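Local coordinates for putative branched chain amino acid ABC transporter, periplasmic amino acid-binding protein (Brucella ovis, PDB 4XFK), which probably serves as the periplasmic amino-acid-binding component of an ABC transport system for branched-chain and related amino acids, at residues T123-F129 with D346-A350; H131-S135 with D340-R344. The protein carries 1 engineered substitution. All coordinates share one frame; numbering follows the deposited sequence.

Contact 1. Residues T123-F129 with D346-A350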
loop_
_atom_site.group_PDB
_atom_site.type_symbol
_atom_site.label_atom_id
_atom_site.label_comp_id
_atom_site.label_asym_id
_atom_site.label_seq_id
_atom_site.Cartn_x
_atom_site.Cartn_y
_atom_site.Cartn_z
ATOM N N THR A 123 0.603 4.870 -11.856
ATOM C CA THR A 123 1.913 5.332 -12.307
ATOM C C THR A 123 2.164 4.917 -13.760
ATOM O O THR A 123 3.305 4.955 -14.237
ATOM C CB THR A 123 3.053 4.798 -11.423
ATOM O OG1 THR A 123 2.948 3.374 -11.305
ATOM C CG2 THR A 123 2.998 5.427 -10.034
ATOM N N GLY A 124 1.097 4.527 -14.451
ATOM C CA GLY A 124 1.164 4.152 -15.855
ATOM C C GLY A 124 0.294 5.080 -16.677
ATOM O O GLY A 124 0.598 6.267 -16.803
ATOM N N SER A 125 -0.805 4.556 -17.214
ATOM C CA SER A 125 -1.671 5.336 -18.098
ATOM C C SER A 125 -2.291 6.574 -17.444
ATOM O O SER A 125 -2.648 7.528 -18.145
ATOM C CB SER A 125 -2.771 4.455 -18.694
ATOM O OG SER A 125 -3.652 4.003 -17.682
ATOM N N LYS A 126 -2.409 6.569 -16.115
ATOM C CA LYS A 126 -2.974 7.711 -15.393
ATOM C C LYS A 126 -1.924 8.535 -14.653
ATOM O O LYS A 126 -2.263 9.402 -13.856
ATOM C CB LYS A 126 -4.058 7.260 -14.408
ATOM C CG LYS A 126 -5.368 6.865 -15.062
ATOM C CD LYS A 126 -6.465 6.693 -14.019
ATOM C CE LYS A 126 -7.819 6.479 -14.676
ATOM N NZ LYS A 126 -7.795 5.307 -15.589
ATOM N N CYS A 127 -0.651 8.264 -14.907
ATOM C CA CYS A 127 0.456 9.010 -14.314
ATOM C C CYS A 127 0.345 10.500 -14.623
ATOM O O CYS A 127 0.076 10.866 -15.771
ATOM C CB CYS A 127 1.770 8.456 -14.880
ATOM S SG CYS A 127 3.250 9.384 -14.500
ATOM N N HIS A 128 0.552 11.355 -13.625
ATOM C CA HIS A 128 0.681 12.789 -13.866
ATOM C C HIS A 128 1.531 13.407 -12.769
ATOM O O HIS A 128 1.816 12.770 -11.743
ATOM C CB HIS A 128 -0.674 13.492 -14.005
ATOM C CG HIS A 128 -1.532 13.419 -12.779
ATOM N ND1 HIS A 128 -1.597 14.435 -11.845
ATOM C CD2 HIS A 128 -2.363 12.447 -12.337
ATOM C CE1 HIS A 128 -2.437 14.087 -10.885
ATOM N NE2 HIS A 128 -2.916 12.885 -11.160
ATOM N N PHE A 129 1.950 14.643 -12.999
ATOM C CA PHE A 129 2.974 15.263 -12.173
ATOM C C PHE A 129 2.540 15.462 -10.722
ATOM O O PHE A 129 3.363 15.423 -9.818
ATOM C CB PHE A 129 3.409 16.592 -12.793
ATOM C CG PHE A 129 4.501 17.286 -12.031
ATOM C CD1 PHE A 129 5.823 16.885 -12.152
ATOM C CD2 PHE A 129 4.205 18.352 -11.203
ATOM C CE1 PHE A 129 6.830 17.535 -11.448
ATOM C CE2 PHE A 129 5.201 19.012 -10.503
ATOM C CZ PHE A 129 6.517 18.599 -10.618
ATOM N N ASP A 346 10.299 9.849 -13.190
ATOM C CA ASP A 346 9.623 9.523 -14.441
ATOM C C ASP A 346 8.130 9.316 -14.262
ATOM O O ASP A 346 7.329 9.738 -15.104
ATOM C CB ASP A 346 10.193 8.242 -15.050
ATOM C CG ASP A 346 11.686 8.284 -15.232
ATOM O OD1 ASP A 346 12.410 8.481 -14.229
ATOM O OD2 ASP A 346 12.136 8.098 -16.386
ATOM N N ASP A 347 7.764 8.638 -13.177
ATOM C CA ASP A 347 6.399 8.161 -13.002
ATOM C C ASP A 347 5.857 8.453 -11.610
ATOM O O ASP A 347 4.683 8.235 -11.348
ATOM C CB ASP A 347 6.301 6.658 -13.316
ATOM C CG ASP A 347 7.230 5.793 -12.460
ATOM O OD1 ASP A 347 8.091 6.317 -11.718
ATOM O OD2 ASP A 347 7.102 4.552 -12.555
ATOM N N HIS A 348 6.716 8.957 -10.731
ATOM C CA HIS A 348 6.368 9.169 -9.323
ATOM C C HIS A 348 5.965 7.881 -8.596
ATOM O O HIS A 348 5.041 7.863 -7.777
ATOM C CB HIS A 348 5.336 10.293 -9.140
ATOM C CG HIS A 348 5.838 11.630 -9.579
ATOM N ND1 HIS A 348 5.029 12.742 -9.662
ATOM C CD2 HIS A 348 7.078 12.037 -9.942
ATOM C CE1 HIS A 348 5.747 13.773 -10.072
ATOM N NE2 HIS A 348 6.993 13.371 -10.249
ATOM N N GLN A 349 6.696 6.813 -8.901
ATOM C CA GLN A 349 6.684 5.600 -8.098
ATOM C C GLN A 349 7.858 5.652 -7.120
ATOM O O GLN A 349 9.005 5.838 -7.533
ATOM C CB GLN A 349 6.808 4.366 -9.002
ATOM C CG GLN A 349 6.966 3.059 -8.252
ATOM C CD GLN A 349 5.783 2.775 -7.337
ATOM O OE1 GLN A 349 4.627 2.725 -7.778
ATOM N NE2 GLN A 349 6.066 2.591 -6.052
ATOM N N ALA A 350 7.579 5.513 -5.827
ATOM C CA ALA A 350 8.647 5.513 -4.829
ATOM C C ALA A 350 9.508 4.255 -4.931
ATOM O O ALA A 350 9.030 3.184 -5.338
ATOM C CB ALA A 350 8.081 5.655 -3.424
HETATM O O HOH W 1 5.566 3.425 -14.424
HETATM O O HOH W 2 5.059 1.859 -12.104
HETATM O O HOH W 3 2.231 9.854 -11.186
#
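An Asx turn at Asp347 faces Thr123 in this meeting of two loops, with Asp347 OD1 accepting from Gln349 N at 3.2 Å. That N-H arrives from above the carboxylate plane, 73° out of it. The turn presents Asp347 O to Thr123, whose methyl CG2 comes to 3.5 Å from it and also lies near Gln349 OE1. Thr123 OG1 sits between its own N and C (chi1 52°), with CG2 beside the backbone N and against Asp347 O, while OG1 takes a bond with Arg133. Water carries the polar traffic: water 1 donates to Thr123 O and to Asp347 OD2, at 2.7 Å each, and another water bridges His128 O and Asp347 O; each has more acceptors in reach than protons, so not all these bonds need hold at once. OD2 also has a salt bridge to Arg344. Farther along, Phe129 O lies in the plane of the His348 ring, at its edge, 2.9 Å from His348 CE1. Both ring nitrogens are engaged elsewhere, ND1 by His131 O and NE2 by Glu330, which would suit a positively charged ring and a polarised CE1. Phe129 CD1 lies 3.7 Å from His348 CE1, with the two ring planes at 56°. Beyond this pair the Phe129 ring packs on Ala326 and Leu327 of helix 322-331, while 346-350 leads from strand 339-343 into strand 350-360, which begins at Ala350, and the loop 123-129 runs up to strand 131-133.

Contact 2. Residues H131-S135 with D340-R344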
loop_
_atom_site.group_PDB
_atom_site.type_symbol
_atom_site.label_atom_id
_atom_site.label_comp_id
_atom_site.label_asym_id
_atom_site.label_seq_id
_atom_site.Cartn_x
_atom_site.Cartn_y
_atom_site.Cartn_z
ATOM N N HIS A 131 0.443 13.604 -8.916
ATOM C CA HIS A 131 0.255 12.362 -8.177
ATOM C C HIS A 131 1.619 11.769 -7.824
ATOM O O HIS A 131 2.541 11.745 -8.660
ATOM C CB HIS A 131 -0.558 11.347 -8.996
ATOM C CG HIS A 131 -0.436 9.926 -8.507
ATOM N ND1 HIS A 131 0.502 9.051 -9.009
ATOM C CD2 HIS A 131 -1.128 9.229 -7.570
ATOM C CE1 HIS A 131 0.396 7.883 -8.395
ATOM N NE2 HIS A 131 -0.590 7.963 -7.520
ATOM N N PHE A 132 1.732 11.285 -6.589
ATOM C CA PHE A 132 2.907 10.548 -6.145
ATOM C C PHE A 132 2.441 9.299 -5.430
ATOM O O PHE A 132 1.577 9.386 -4.544
ATOM C CB PHE A 132 3.735 11.381 -5.163
ATOM C CG PHE A 132 4.452 12.536 -5.791
ATOM C CD1 PHE A 132 3.800 13.734 -6.020
ATOM C CD2 PHE A 132 5.789 12.421 -6.152
ATOM C CE1 PHE A 132 4.469 14.803 -6.592
ATOM C CE2 PHE A 132 6.464 13.486 -6.710
ATOM C CZ PHE A 132 5.807 14.680 -6.936
ATOM N N ARG A 133 3.020 8.155 -5.781
ATOM C CA ARG A 133 2.713 6.904 -5.085
ATOM C C ARG A 133 3.863 6.491 -4.173
ATOM O O ARG A 133 5.013 6.363 -4.614
ATOM C CB ARG A 133 2.376 5.765 -6.057
ATOM C CG ARG A 133 2.342 4.415 -5.351
ATOM C CD ARG A 133 1.407 3.402 -5.975
ATOM N NE ARG A 133 1.745 3.072 -7.353
ATOM C CZ ARG A 133 0.873 2.524 -8.184
ATOM N NH1 ARG A 133 1.222 2.238 -9.432
ATOM N NH2 ARG A 133 -0.359 2.284 -7.756
ATOM N N PHE A 134 3.540 6.286 -2.900
ATOM C CA PHE A 134 4.541 5.978 -1.876
ATOM C C PHE A 134 4.571 4.513 -1.460
ATOM O O PHE A 134 5.435 4.085 -0.683
ATOM C CB PHE A 134 4.336 6.887 -0.660
ATOM C CG PHE A 134 4.554 8.338 -0.973
ATOM C CD1 PHE A 134 5.817 8.901 -0.880
ATOM C CD2 PHE A 134 3.501 9.126 -1.404
ATOM C CE1 PHE A 134 6.015 10.245 -1.163
ATOM C CE2 PHE A 134 3.692 10.462 -1.711
ATOM C CZ PHE A 134 4.954 11.021 -1.586
ATOM N N SER A 135 3.640 3.745 -2.011
ATOM C CA SER A 135 3.452 2.351 -1.648
ATOM C C SER A 135 3.934 1.429 -2.767
ATOM O O SER A 135 4.312 1.890 -3.850
ATOM C CB SER A 135 1.961 2.110 -1.418
ATOM O OG SER A 135 1.258 2.268 -2.637
ATOM N N ASP A 340 16.660 3.075 2.805
ATOM C CA ASP A 340 16.500 4.227 1.937
ATOM C C ASP A 340 15.166 4.262 1.221
ATOM O O ASP A 340 14.659 3.244 0.750
ATOM C CB ASP A 340 17.642 4.303 0.925
ATOM C CG ASP A 340 18.957 4.679 1.572
ATOM O OD1 ASP A 340 18.937 5.445 2.562
ATOM O OD2 ASP A 340 20.005 4.204 1.091
ATOM N N TYR A 341 14.610 5.463 1.163
ATOM C CA TYR A 341 13.383 5.704 0.471
ATOM C C TYR A 341 13.581 6.938 -0.424
ATOM O O TYR A 341 14.094 7.964 0.037
ATOM C CB TYR A 341 12.351 5.939 1.551
ATOM C CG TYR A 341 10.949 5.878 1.099
ATOM C CD1 TYR A 341 10.391 6.953 0.444
ATOM C CD2 TYR A 341 10.160 4.768 1.351
ATOM C CE1 TYR A 341 9.105 6.932 0.031
ATOM C CE2 TYR A 341 8.857 4.730 0.930
ATOM C CZ TYR A 341 8.340 5.826 0.274
ATOM O OH TYR A 341 7.054 5.851 -0.162
ATOM N N SER A 342 13.206 6.830 -1.695
ATOM C CA SER A 342 13.324 7.959 -2.617
ATOM C C SER A 342 12.184 7.904 -3.624
ATOM O O SER A 342 11.332 7.025 -3.546
ATOM C CB SER A 342 14.683 7.960 -3.319
ATOM O OG SER A 342 14.865 6.796 -4.112
ATOM N N MET A 343 12.177 8.838 -4.568
ATOM C CA MET A 343 11.082 8.955 -5.525
ATOM C C MET A 343 11.605 8.958 -6.951
ATOM O O MET A 343 12.502 9.736 -7.280
ATOM C CB MET A 343 10.314 10.258 -5.271
ATOM C CG MET A 343 9.128 10.471 -6.200
ATOM S SD MET A 343 7.872 9.175 -6.093
ATOM C CE MET A 343 7.349 9.335 -4.383
ATOM N N ARG A 344 11.046 8.106 -7.806
ATOM C CA ARG A 344 11.430 8.110 -9.212
ATOM C C ARG A 344 10.686 9.225 -9.940
ATOM O O ARG A 344 9.462 9.325 -9.870
ATOM C CB ARG A 344 11.146 6.762 -9.848
ATOM C CG ARG A 344 11.586 6.704 -11.295
ATOM C CD ARG A 344 11.706 5.263 -11.756
ATOM N NE ARG A 344 10.414 4.575 -11.717
ATOM C CZ ARG A 344 10.270 3.261 -11.842
ATOM N NH1 ARG A 344 11.340 2.489 -11.983
ATOM N NH2 ARG A 344 9.063 2.717 -11.807
#
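Tyr341 reaches across to Phe134 with its phenol group, OH standing 2.5 Å from Phe134 O as the donor of a very short hydrogen bond. Tyr341 was modelled in two conformers, so that exact length is doubtful. The carbonyl oxygen lies near the plane of the phenol ring, at its edge. The two side chains cross at about a right angle, Tyr341 CE1 lying in the plane of the Phe134 ring at its rim, 3.9 Å from Phe134 CD1. Leu305 of helix 296-312 touches both residues. Strand 131-133 is an edge strand of the five-stranded parallel sheet of one alpha/beta lobe, whereas strand 339-343 lies in the mixed sheet, pairing antiparallel with strands 333-336 and 350-360. The nearest CA atoms, those of Phe134 and Met343, remain 8.1 Å apart; Arg133 bonds through its backbone to His348 and Ala350, and Ala350 touches both Tyr341 and Met343. Met343 leaves its strand with CG anti to N (chi1 -179°), then bends at both chi2 and chi3 and curls its methyl round. CE thereby sits over a face of the Phe134 ring in a CH-pi contact, 4.0 Å from the centroid and 29° off the normal. The sulfur instead meets Phe132 at the ring edge, a Met-aromatic contact with Met343 SD 3.9 Å from Phe132 CD2, while Ile329 of helix 322-331 touches both phenylalanine rings.

Contact 1 and contact 2 are neighbours, their centres about 10 Å apart. Contact 1 joins the loop before strand 131-133 to the loop after strand 339-343; contact 2, nested within the loop that contact 1 closes, joins the strand regions themselves. Contact 2 is wholly buried; contact 1 is buried but for Asp346 and lies farther from the chain centre, where waters bridge the two loops and residues outside them hold the polar ends. Contact 2 instead has a direct hydrogen bond between its segments, amid sulfur, methyl and aromatic packing. Arg133 and His348 join the two: Arg133 N meets His348 O at 2.9 Å, and the His348 ring stacks on Phe132.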